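Ice-binding protein (Colwellia, PDB 3WP9) binds to the surface of ice crystals, inhibits their growth and prevents recrystallization into larger grains, which may protect membranes from freezing injury. Local coordinates at residues 178-183 with 196-201; 13-18 with 214-219; 134-139 with 161-166. One frame throughout, in Å; residues are numbered along the deposited sequence.

Interaction 1: 178-183 with 196-201; sequences SFEGIV and TVNGRL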
loop_
_atom_site.group_PDB
_atom_site.type_symbol
_atom_site.label_atom_id
_atom_site.label_comp_id
_atom_site.label_asym_id
_atom_site.label_seq_id
_atom_site.Cartn_x
_atom_site.Cartn_y
_atom_site.Cartn_z
ATOM N N SER A 178 -11.270 -5.566 -2.598
ATOM C CA SER A 178 -10.539 -4.740 -3.563
ATOM C C SER A 178 -10.149 -3.417 -2.886
ATOM O O SER A 178 -11.012 -2.775 -2.206
ATOM C CB SER A 178 -11.483 -4.437 -4.741
ATOM O OG SER A 178 -10.703 -3.812 -5.736
ATOM N N PHE A 179 -8.851 -3.160 -2.969
ATOM C CA PHE A 179 -8.290 -2.043 -2.236
ATOM C C PHE A 179 -7.516 -1.139 -3.193
ATOM O O PHE A 179 -6.853 -1.610 -4.149
ATOM C CB PHE A 179 -7.412 -2.577 -1.056
ATOM C CG PHE A 179 -6.941 -1.476 -0.115
ATOM C CD1 PHE A 179 -7.684 -1.124 1.002
ATOM C CD2 PHE A 179 -5.722 -0.833 -0.394
ATOM C CE1 PHE A 179 -7.199 -0.115 1.888
ATOM C CE2 PHE A 179 -5.256 0.157 0.459
ATOM C CZ PHE A 179 -6.016 0.541 1.558
ATOM N N GLU A 180 -7.551 0.156 -2.866
ATOM C CA GLU A 180 -6.881 1.160 -3.712
ATOM C C GLU A 180 -6.040 2.089 -2.845
ATOM O O GLU A 180 -6.528 2.577 -1.814
ATOM C CB GLU A 180 -7.986 2.081 -4.352
ATOM C CG GLU A 180 -9.063 1.323 -5.182
ATOM C CD GLU A 180 -8.562 0.932 -6.544
ATOM O OE1 GLU A 180 -7.610 1.559 -7.097
ATOM O OE2 GLU A 180 -9.118 -0.034 -7.091
ATOM N N GLY A 181 -4.842 2.349 -3.292
ATOM C CA GLY A 181 -4.053 3.386 -2.692
ATOM C C GLY A 181 -2.665 2.978 -2.242
ATOM O O GLY A 181 -2.226 1.847 -2.432
ATOM N N ILE A 182 -1.935 3.983 -1.702
ATOM C CA ILE A 182 -0.572 3.772 -1.307
ATOM C C ILE A 182 -0.616 3.454 0.169
ATOM O O ILE A 182 -1.001 4.259 0.967
ATOM C CB ILE A 182 0.280 5.063 -1.608
ATOM C CG1 ILE A 182 0.147 5.464 -3.135
ATOM C CG2 ILE A 182 1.740 4.885 -1.148
ATOM C CD1 ILE A 182 0.660 4.500 -4.141
ATOM N N VAL A 183 -0.200 2.241 0.575
ATOM C CA VAL A 183 -0.179 1.870 1.998
ATOM C C VAL A 183 1.232 2.029 2.533
ATOM O O VAL A 183 2.182 1.333 2.078
ATOM C CB VAL A 183 -0.642 0.437 2.207
ATOM C CG1 VAL A 183 -0.830 0.090 3.677
ATOM C CG2 VAL A 183 -1.996 0.245 1.499
ATOM N N THR A 196 -7.717 -8.006 -4.463
ATOM C CA THR A 196 -6.950 -7.237 -5.424
ATOM C C THR A 196 -6.559 -5.888 -4.802
ATOM O O THR A 196 -7.367 -5.258 -4.054
ATOM C CB THR A 196 -7.891 -6.869 -6.573
ATOM O OG1 THR A 196 -8.246 -8.081 -7.233
ATOM C CG2 THR A 196 -7.170 -5.906 -7.595
ATOM N N VAL A 197 -5.304 -5.513 -5.043
ATOM C CA VAL A 197 -4.896 -4.215 -4.601
ATOM C C VAL A 197 -4.385 -3.432 -5.860
ATOM O O VAL A 197 -3.547 -3.929 -6.578
ATOM C CB VAL A 197 -3.724 -4.310 -3.599
ATOM C CG1 VAL A 197 -3.179 -2.892 -3.329
ATOM C CG2 VAL A 197 -4.222 -5.048 -2.343
ATOM N N ASN A 198 -4.898 -2.219 -6.062
ATOM C CA ASN A 198 -4.288 -1.310 -7.034
ATOM C C ASN A 198 -3.624 -0.212 -6.242
ATOM O O ASN A 198 -4.313 0.609 -5.599
ATOM C CB ASN A 198 -5.409 -0.696 -7.892
ATOM C CG ASN A 198 -6.026 -1.726 -8.817
ATOM O OD1 ASN A 198 -5.333 -2.354 -9.599
ATOM N ND2 ASN A 198 -7.356 -1.954 -8.670
ATOM N N GLY A 199 -2.309 -0.271 -6.188
ATOM C CA GLY A 199 -1.623 0.476 -5.182
ATOM C C GLY A 199 -0.225 0.032 -4.969
ATOM O O GLY A 199 0.362 -0.672 -5.791
ATOM N N ARG A 200 0.334 0.526 -3.869
ATOM C CA ARG A 200 1.666 0.114 -3.484
ATOM C C ARG A 200 1.617 -0.280 -1.977
ATOM O O ARG A 200 1.013 0.363 -1.173
ATOM C CB ARG A 200 2.678 1.288 -3.695
ATOM C CG ARG A 200 2.744 1.713 -5.167
ATOM C CD ARG A 200 3.815 2.820 -5.338
ATOM N NE ARG A 200 3.703 3.369 -6.729
ATOM C CZ ARG A 200 4.158 2.751 -7.825
ATOM N NH1 ARG A 200 4.839 1.584 -7.795
ATOM N NH2 ARG A 200 3.964 3.340 -9.011
ATOM N N LEU A 201 2.285 -1.401 -1.699
ATOM C CA LEU A 201 2.344 -1.924 -0.328
ATOM C C LEU A 201 3.734 -1.724 0.197
ATOM O O LEU A 201 4.670 -2.425 -0.240
ATOM C CB LEU A 201 1.998 -3.429 -0.362
ATOM C CG LEU A 201 0.590 -3.751 -0.944
ATOM C CD1 LEU A 201 0.382 -5.278 -0.875
ATOM C CD2 LEU A 201 -0.563 -3.015 -0.240
#

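Interaction 2: 13-18 with 214-219; sequences TFTILS and INAPTE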
loop_
_atom_site.group_PDB
_atom_site.type_symbol
_atom_site.label_atom_id
_atom_site.label_comp_id
_atom_site.label_asym_id
_atom_site.label_seq_id
_atom_site.Cartn_x
_atom_site.Cartn_y
_atom_site.Cartn_z
ATOM N N THR A 13 8.968 3.301 -7.093
ATOM C CA THR A 13 9.239 2.371 -8.183
ATOM C C THR A 13 8.849 0.944 -7.776
ATOM O O THR A 13 8.855 0.023 -8.596
ATOM C CB THR A 13 10.689 2.393 -8.629
ATOM O OG1 THR A 13 11.526 2.176 -7.512
ATOM C CG2 THR A 13 11.058 3.752 -9.205
ATOM N N PHE A 14 8.453 0.793 -6.507
ATOM C CA PHE A 14 8.030 -0.557 -6.060
ATOM C C PHE A 14 6.525 -0.672 -5.872
ATOM O O PHE A 14 5.844 0.263 -5.371
ATOM C CB PHE A 14 8.733 -0.906 -4.740
ATOM C CG PHE A 14 10.202 -1.152 -4.877
ATOM C CD1 PHE A 14 10.713 -2.442 -5.119
ATOM C CD2 PHE A 14 11.118 -0.086 -4.825
ATOM C CE1 PHE A 14 12.060 -2.697 -5.257
ATOM C CE2 PHE A 14 12.489 -0.324 -4.957
ATOM C CZ PHE A 14 12.976 -1.624 -5.164
ATOM N N THR A 15 6.006 -1.842 -6.282
ATOM C CA THR A 15 4.640 -2.265 -5.960
ATOM C C THR A 15 4.494 -2.927 -4.573
ATOM O O THR A 15 3.485 -2.667 -3.841
ATOM C CB THR A 15 4.118 -3.172 -7.057
ATOM O OG1 THR A 15 4.106 -2.410 -8.297
ATOM C CG2 THR A 15 2.718 -3.612 -6.697
ATOM N N ILE A 16 5.597 -3.596 -4.200
ATOM C CA ILE A 16 5.731 -4.119 -2.784
ATOM C C ILE A 16 7.168 -3.838 -2.366
ATOM O O ILE A 16 8.081 -4.277 -3.072
ATOM C CB ILE A 16 5.404 -5.638 -2.665
ATOM C CG1 ILE A 16 4.019 -5.961 -3.232
ATOM C CG2 ILE A 16 5.401 -6.005 -1.164
ATOM C CD1 ILE A 16 3.637 -7.453 -3.331
ATOM N N LEU A 17 7.338 -3.210 -1.206
ATOM C CA LEU A 17 8.653 -2.961 -0.623
ATOM C C LEU A 17 8.415 -3.224 0.838
ATOM O O LEU A 17 7.493 -2.734 1.410
ATOM C CB LEU A 17 9.110 -1.482 -0.817
ATOM C CG LEU A 17 10.538 -1.232 -0.228
ATOM C CD1 LEU A 17 11.603 -2.056 -0.941
ATOM C CD2 LEU A 17 10.800 0.259 -0.296
ATOM N N SER A 18 9.278 -4.028 1.447
ATOM C CA SER A 18 9.236 -4.233 2.904
ATOM C C SER A 18 10.644 -4.285 3.499
ATOM O O SER A 18 11.656 -4.415 2.735
ATOM C CB SER A 18 8.523 -5.569 3.223
ATOM O OG SER A 18 9.367 -6.644 2.861
ATOM N N ILE A 214 -1.822 -7.928 -7.168
ATOM C CA ILE A 214 -1.334 -6.692 -6.686
ATOM C C ILE A 214 -0.792 -5.899 -7.901
ATOM O O ILE A 214 0.205 -6.358 -8.515
ATOM C CB ILE A 214 -0.201 -6.882 -5.641
ATOM C CG1 ILE A 214 -0.601 -7.924 -4.518
ATOM C CG2 ILE A 214 0.220 -5.537 -5.061
ATOM C CD1 ILE A 214 -1.704 -7.573 -3.554
ATOM N N ASN A 215 -1.432 -4.744 -8.173
ATOM C CA ASN A 215 -1.043 -3.947 -9.377
ATOM C C ASN A 215 -0.482 -2.587 -9.011
ATOM O O ASN A 215 -1.110 -1.867 -8.204
ATOM C CB ASN A 215 -2.286 -3.665 -10.203
ATOM C CG ASN A 215 -3.001 -4.908 -10.702
ATOM O OD1 ASN A 215 -2.371 -5.829 -11.184
ATOM N ND2 ASN A 215 -4.316 -4.912 -10.612
ATOM N N ALA A 216 0.655 -2.197 -9.624
ATOM C CA ALA A 216 1.055 -0.804 -9.467
ATOM C C ALA A 216 -0.106 0.111 -9.940
ATOM O O ALA A 216 -0.874 -0.256 -10.848
ATOM C CB ALA A 216 2.319 -0.502 -10.233
ATOM N N PRO A 217 -0.306 1.273 -9.282
ATOM C CA PRO A 217 -1.426 2.174 -9.604
ATOM C C PRO A 217 -1.087 2.977 -10.868
ATOM O O PRO A 217 0.061 3.268 -11.146
ATOM C CB PRO A 217 -1.519 3.088 -8.379
ATOM C CG PRO A 217 -0.097 3.091 -7.848
ATOM C CD PRO A 217 0.571 1.813 -8.214
ATOM N N THR A 218 -2.080 3.279 -11.656
ATOM C CA THR A 218 -1.665 3.866 -12.938
ATOM C C THR A 218 -1.491 5.368 -12.801
ATOM O O THR A 218 -2.024 6.015 -11.854
ATOM C CB THR A 218 -2.610 3.554 -14.079
ATOM O OG1 THR A 218 -3.916 3.949 -13.670
ATOM C CG2 THR A 218 -2.512 2.052 -14.459
ATOM N N GLU A 219 -0.713 5.890 -13.752
ATOM C CA GLU A 219 -0.368 7.312 -13.811
ATOM C C GLU A 219 -1.567 8.167 -14.213
ATOM O O GLU A 219 -1.737 9.269 -13.711
ATOM C CB GLU A 219 0.819 7.549 -14.765
ATOM C CG GLU A 219 2.183 7.209 -14.188
ATOM C CD GLU A 219 2.378 7.753 -12.763
ATOM O OE1 GLU A 219 2.035 8.929 -12.512
ATOM O OE2 GLU A 219 2.866 7.003 -11.880
#

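Interaction 3: 134-139 with 161-166; sequences DVWIMQ and KNIFWQ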
loop_
_atom_site.group_PDB
_atom_site.type_symbol
_atom_site.label_atom_id
_atom_site.label_comp_id
_atom_site.label_asym_id
_atom_site.label_seq_id
_atom_site.Cartn_x
_atom_site.Cartn_y
_atom_site.Cartn_z
ATOM N N ASP A 134 -6.816 15.340 -7.228
ATOM C CA ASP A 134 -7.163 15.509 -5.855
ATOM C C ASP A 134 -6.434 14.437 -5.075
ATOM O O ASP A 134 -6.120 13.370 -5.613
ATOM C CB ASP A 134 -8.650 15.338 -5.641
ATOM C CG ASP A 134 -9.462 16.487 -6.234
ATOM O OD1 ASP A 134 -8.897 17.617 -6.272
ATOM O OD2 ASP A 134 -10.622 16.249 -6.664
ATOM N N VAL A 135 -6.243 14.738 -3.815
ATOM C CA VAL A 135 -5.389 13.922 -2.960
ATOM C C VAL A 135 -6.112 13.695 -1.638
ATOM O O VAL A 135 -6.809 14.580 -1.057
ATOM C CB VAL A 135 -4.004 14.592 -2.807
ATOM C CG1 VAL A 135 -3.153 13.884 -1.726
ATOM C CG2 VAL A 135 -3.258 14.591 -4.099
ATOM N N TRP A 136 -5.958 12.443 -1.135
ATOM C CA TRP A 136 -6.439 12.073 0.172
ATOM C C TRP A 136 -5.263 11.510 0.968
ATOM O O TRP A 136 -4.459 10.778 0.434
ATOM C CB TRP A 136 -7.490 10.940 0.103
ATOM C CG TRP A 136 -8.793 11.259 -0.577
ATOM C CD1 TRP A 136 -9.994 11.473 0.018
ATOM C CD2 TRP A 136 -8.989 11.378 -1.985
ATOM N NE1 TRP A 136 -10.953 11.696 -0.957
ATOM C CE2 TRP A 136 -10.355 11.666 -2.184
ATOM C CE3 TRP A 136 -8.148 11.246 -3.099
ATOM C CZ2 TRP A 136 -10.900 11.851 -3.471
ATOM C CZ3 TRP A 136 -8.688 11.457 -4.405
ATOM C CH2 TRP A 136 -10.039 11.743 -4.546
ATOM N N ILE A 137 -5.115 12.050 2.164
ATOM C CA ILE A 137 -4.192 11.491 3.092
ATOM C C ILE A 137 -4.939 11.012 4.334
ATOM O O ILE A 137 -5.664 11.751 5.045
ATOM C CB ILE A 137 -2.991 12.484 3.368
ATOM C CG1 ILE A 137 -2.158 12.848 2.092
ATOM C CG2 ILE A 137 -2.165 11.905 4.517
ATOM C CD1 ILE A 137 -1.066 13.847 2.431
ATOM N N MET A 138 -4.788 9.685 4.601
ATOM C CA MET A 138 -5.470 9.037 5.672
ATOM C C MET A 138 -4.470 8.736 6.795
ATOM O O MET A 138 -3.640 7.889 6.664
ATOM C CB MET A 138 -6.170 7.748 5.189
ATOM C CG MET A 138 -6.739 7.885 3.782
ATOM S SD MET A 138 -8.121 8.985 3.700
ATOM C CE MET A 138 -9.311 8.156 4.662
ATOM N N GLN A 139 -4.657 9.404 7.914
ATOM C CA GLN A 139 -3.674 9.356 9.026
ATOM C C GLN A 139 -4.268 8.510 10.116
ATOM O O GLN A 139 -5.168 8.948 10.836
ATOM C CB GLN A 139 -3.406 10.774 9.568
ATOM C CG GLN A 139 -2.771 11.588 8.517
ATOM C CD GLN A 139 -2.699 13.042 8.926
ATOM O OE1 GLN A 139 -3.429 13.491 9.804
ATOM N NE2 GLN A 139 -1.785 13.754 8.342
ATOM N N LYS A 161 -3.182 6.222 -7.061
ATOM C CA LYS A 161 -1.831 6.786 -6.747
ATOM C C LYS A 161 -1.944 8.057 -5.872
ATOM O O LYS A 161 -0.927 8.493 -5.273
ATOM C CB LYS A 161 -1.020 7.059 -8.020
ATOM C CG LYS A 161 -1.469 8.329 -8.760
ATOM C CD LYS A 161 -0.460 8.789 -9.775
ATOM C CE LYS A 161 -0.729 10.255 -10.101
ATOM N NZ LYS A 161 -0.078 10.711 -11.376
ATOM N N ASN A 162 -3.118 8.675 -5.778
ATOM C CA ASN A 162 -3.334 9.889 -4.935
ATOM C C ASN A 162 -3.973 9.726 -3.606
ATOM O O ASN A 162 -4.340 10.701 -2.946
ATOM C CB ASN A 162 -4.170 10.900 -5.727
ATOM C CG ASN A 162 -3.376 11.519 -6.878
ATOM O OD1 ASN A 162 -2.140 11.665 -6.820
ATOM N ND2 ASN A 162 -4.093 11.886 -7.949
ATOM N N ILE A 163 -4.128 8.470 -3.168
ATOM C CA ILE A 163 -4.738 8.203 -1.908
ATOM C C ILE A 163 -3.621 7.542 -1.043
ATOM O O ILE A 163 -3.004 6.516 -1.493
ATOM C CB ILE A 163 -5.876 7.166 -2.081
ATOM C CG1 ILE A 163 -7.023 7.771 -2.952
ATOM C CG2 ILE A 163 -6.356 6.739 -0.724
ATOM C CD1 ILE A 163 -8.147 6.799 -3.272
ATOM N N PHE A 164 -3.342 8.179 0.099
ATOM C CA PHE A 164 -2.182 7.745 0.964
ATOM C C PHE A 164 -2.702 7.311 2.266
ATOM O O PHE A 164 -3.345 8.076 2.975
ATOM C CB PHE A 164 -1.089 8.857 1.075
ATOM C CG PHE A 164 -0.547 9.304 -0.263
ATOM C CD1 PHE A 164 0.557 8.689 -0.895
ATOM C CD2 PHE A 164 -1.202 10.355 -0.932
ATOM C CE1 PHE A 164 1.036 9.100 -2.168
ATOM C CE2 PHE A 164 -0.756 10.740 -2.190
ATOM C CZ PHE A 164 0.359 10.158 -2.808
ATOM N N TRP A 165 -2.424 6.025 2.623
ATOM C CA TRP A 165 -2.891 5.448 3.887
ATOM C C TRP A 165 -1.660 5.315 4.757
ATOM O O TRP A 165 -0.754 4.513 4.470
ATOM C CB TRP A 165 -3.482 4.057 3.709
ATOM C CG TRP A 165 -4.654 3.977 2.677
ATOM C CD1 TRP A 165 -4.559 3.775 1.358
ATOM C CD2 TRP A 165 -6.018 3.997 3.022
ATOM N NE1 TRP A 165 -5.835 3.670 0.813
ATOM C CE2 TRP A 165 -6.741 3.810 1.824
ATOM C CE3 TRP A 165 -6.715 4.145 4.224
ATOM C CZ2 TRP A 165 -8.133 3.781 1.815
ATOM C CZ3 TRP A 165 -8.054 4.101 4.235
ATOM C CH2 TRP A 165 -8.773 3.928 3.008
ATOM N N GLN A 166 -1.616 6.179 5.744
ATOM C CA GLN A 166 -0.509 6.160 6.737
ATOM C C GLN A 166 -1.039 5.443 7.981
ATOM O O GLN A 166 -1.905 5.928 8.670
ATOM C CB GLN A 166 -0.073 7.633 7.022
ATOM C CG GLN A 166 0.932 7.734 8.188
ATOM C CD GLN A 166 0.268 8.004 9.525
ATOM O OE1 GLN A 166 -0.576 8.951 9.664
ATOM N NE2 GLN A 166 0.648 7.244 10.514
HETATM O O HOH W 1 -6.905 11.700 -7.667
#

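Interaction 1: 178-183 with 196-201
Asn-198 and Glu-180 stand at equivalent places on successive coils, their side chains side by side, and ND2 of Asn-198 gives a hydrogen bond to OE2 of Glu-180 (3.0 Å, 165° at the hydrogen). OE2 lies close to the plane of the Asn-198 amide, whereas ND2 meets it on the syn side, 33° out of the carboxylate plane. A bend at chi2 of Glu-180 (-78°) brings the carboxylate alongside Asn-198, with OE1 3.2 Å from Asn-198 CB. The other end of the amide, OD1, accepts from ND2 of Asn-215, so both of its polar atoms are held and its rotation is defined. Beneath this pair the parallel backbones run in register: Phe-179 N to Thr-196 O and Asn-198 N to Phe-179 O are both 2.8 Å. At the corner Gly-181 pairs with Gly-199, and the bond from Arg-200 N to Gly-181 O is longer, 3.2 Å. Ile-182 then lays CD1 against the extended stem of Arg-200, 3.6 Å from CG, while NH1 of that arginine binds Phe-14 O. On the opposite face Val-183 CG2 touches Leu-201 CD2 at 4.0 Å, beside Ile-189. Thr-196 is the last residue of a probable ice-binding motif, and such matched corners and rows of like-placed residues are the signature of a right-handed beta-helix.

Interaction 2: 13-18 with 214-219
Thr-15 aims its side chain at Ile-214 and Ala-216, and its two branches divide these partners between them. From CB, the methyl branch CG2 is set opposite the backbone N and the hydroxyl branch beside it (chi1 -61°). CG2 is the atom that reaches the strand end: it packs on Ile-214 CG2 at 3.6 Å, methyl against methyl, as the two side chains cross obliquely. The same methyl lies near the backbone that follows, 3.9 Å from Ala-216 N and 4.1 Å from Asn-215 C. The other tip, OG1, rests on the carbon skin of Ala-216, 3.3 Å from its CB and 3.6 Å from its CA. No hydrogen bond joins the two segments; OG1 has instead a weak one to Thr-31 O on the neighbouring coil.

Here coils from the beginning and the end of the chain meet inside a right-handed beta-helix whose stacking order does not follow the sequence. Strand 14-18, from the beginning of the chain, is inserted between strands 33-36 and 200-203, while strand 213-215 lies between strands 29-31 and 196-198. The early and late coils thus lie next to each other, although nearly two hundred residues separate them in sequence.

Beside Thr-15, Ile-16 widens the apolar contact, its CG1 standing 4.2 Å from Ile-214 CG2, so that one methyl of Ile-214 serves both neighbours. Leu-209 touches both isoleucines, Val-30 adds to the packing of Thr-15 and Ile-16, and Leu-201 borders Ile-214. Past this apolar patch the two segments part. Segment 13-18 turns its corner at Thr-15 and Ile-16 and enters the sheet beneath helix 71-89, on which Leu-17 packs; segment 214-219 runs from Ala-216 into Pro-217, which lies on Arg-200.

Interaction 3: 134-139 with 161-166
Asn-162, at the end of a short 3-10 turn, meets segment 134-139 in two ways. Its carbonyl O accepts from Trp-136 N (3.0 Å) and sits in plane at the edge of that indole; its side chain approaches Asp-134 O, to which ND2 is linked not directly but through a water, 2.8 Å from ND2 and from Asp-134 O alike. Ile-163 next touches Trp-136, CG1 to CE3 at 3.7 Å. Phe-164 bonds through both backbone polar atoms, N to Trp-136 O and O from Met-138 N, while Val-135 CG1 abuts its ring edge. Trp-165 offers a face of its six-membered ring to Met-138: CG forms a CH-pi contact 4.0 Å from the centroid, and SD lies farther above the same ring at 5.1 Å, a Met-aromatic contact. Gln-166 gives its N to Met-138 O, and its side chain, bent at chi2 (-94°), swings OE1 to 3.2 Å from Gln-139 CA. The two parallel strands sit between 112-116 and 182-185; Phe-128 packs on Trp-136, Met-138 and Ile-163, while on the other side helix 71-89 covers Gln-166 and supplies Tyr-85 OH to its NE2.

Overall arrangement
The three contacts sample one beta-helix as its coils stack. Interactions 1 and 2, with centres about 8 Å apart, adjoin in two sheets: Leu-201 N lies 2.8 Å from Thr-15 O, and Val-197 O lies 2.8 Å from Asn-215 N, both probable hydrogen bonds. Interaction 3 closes before interaction 1 opens along the chain, its centre about 11 Å from that of interaction 1, joined by a probable bond from Ile-182 N to Ile-163 O. Segment 214-219 turns back across the coils, and Glu-219 OE1 forms a salt bridge with Lys-161 NZ at 3.0 Å. The probable ice-binding Thr-193 lies, side chain to side chain, about 11 Å from both Thr-196 and Ile-214; interaction 3 lies away from the probable ice-binding sites.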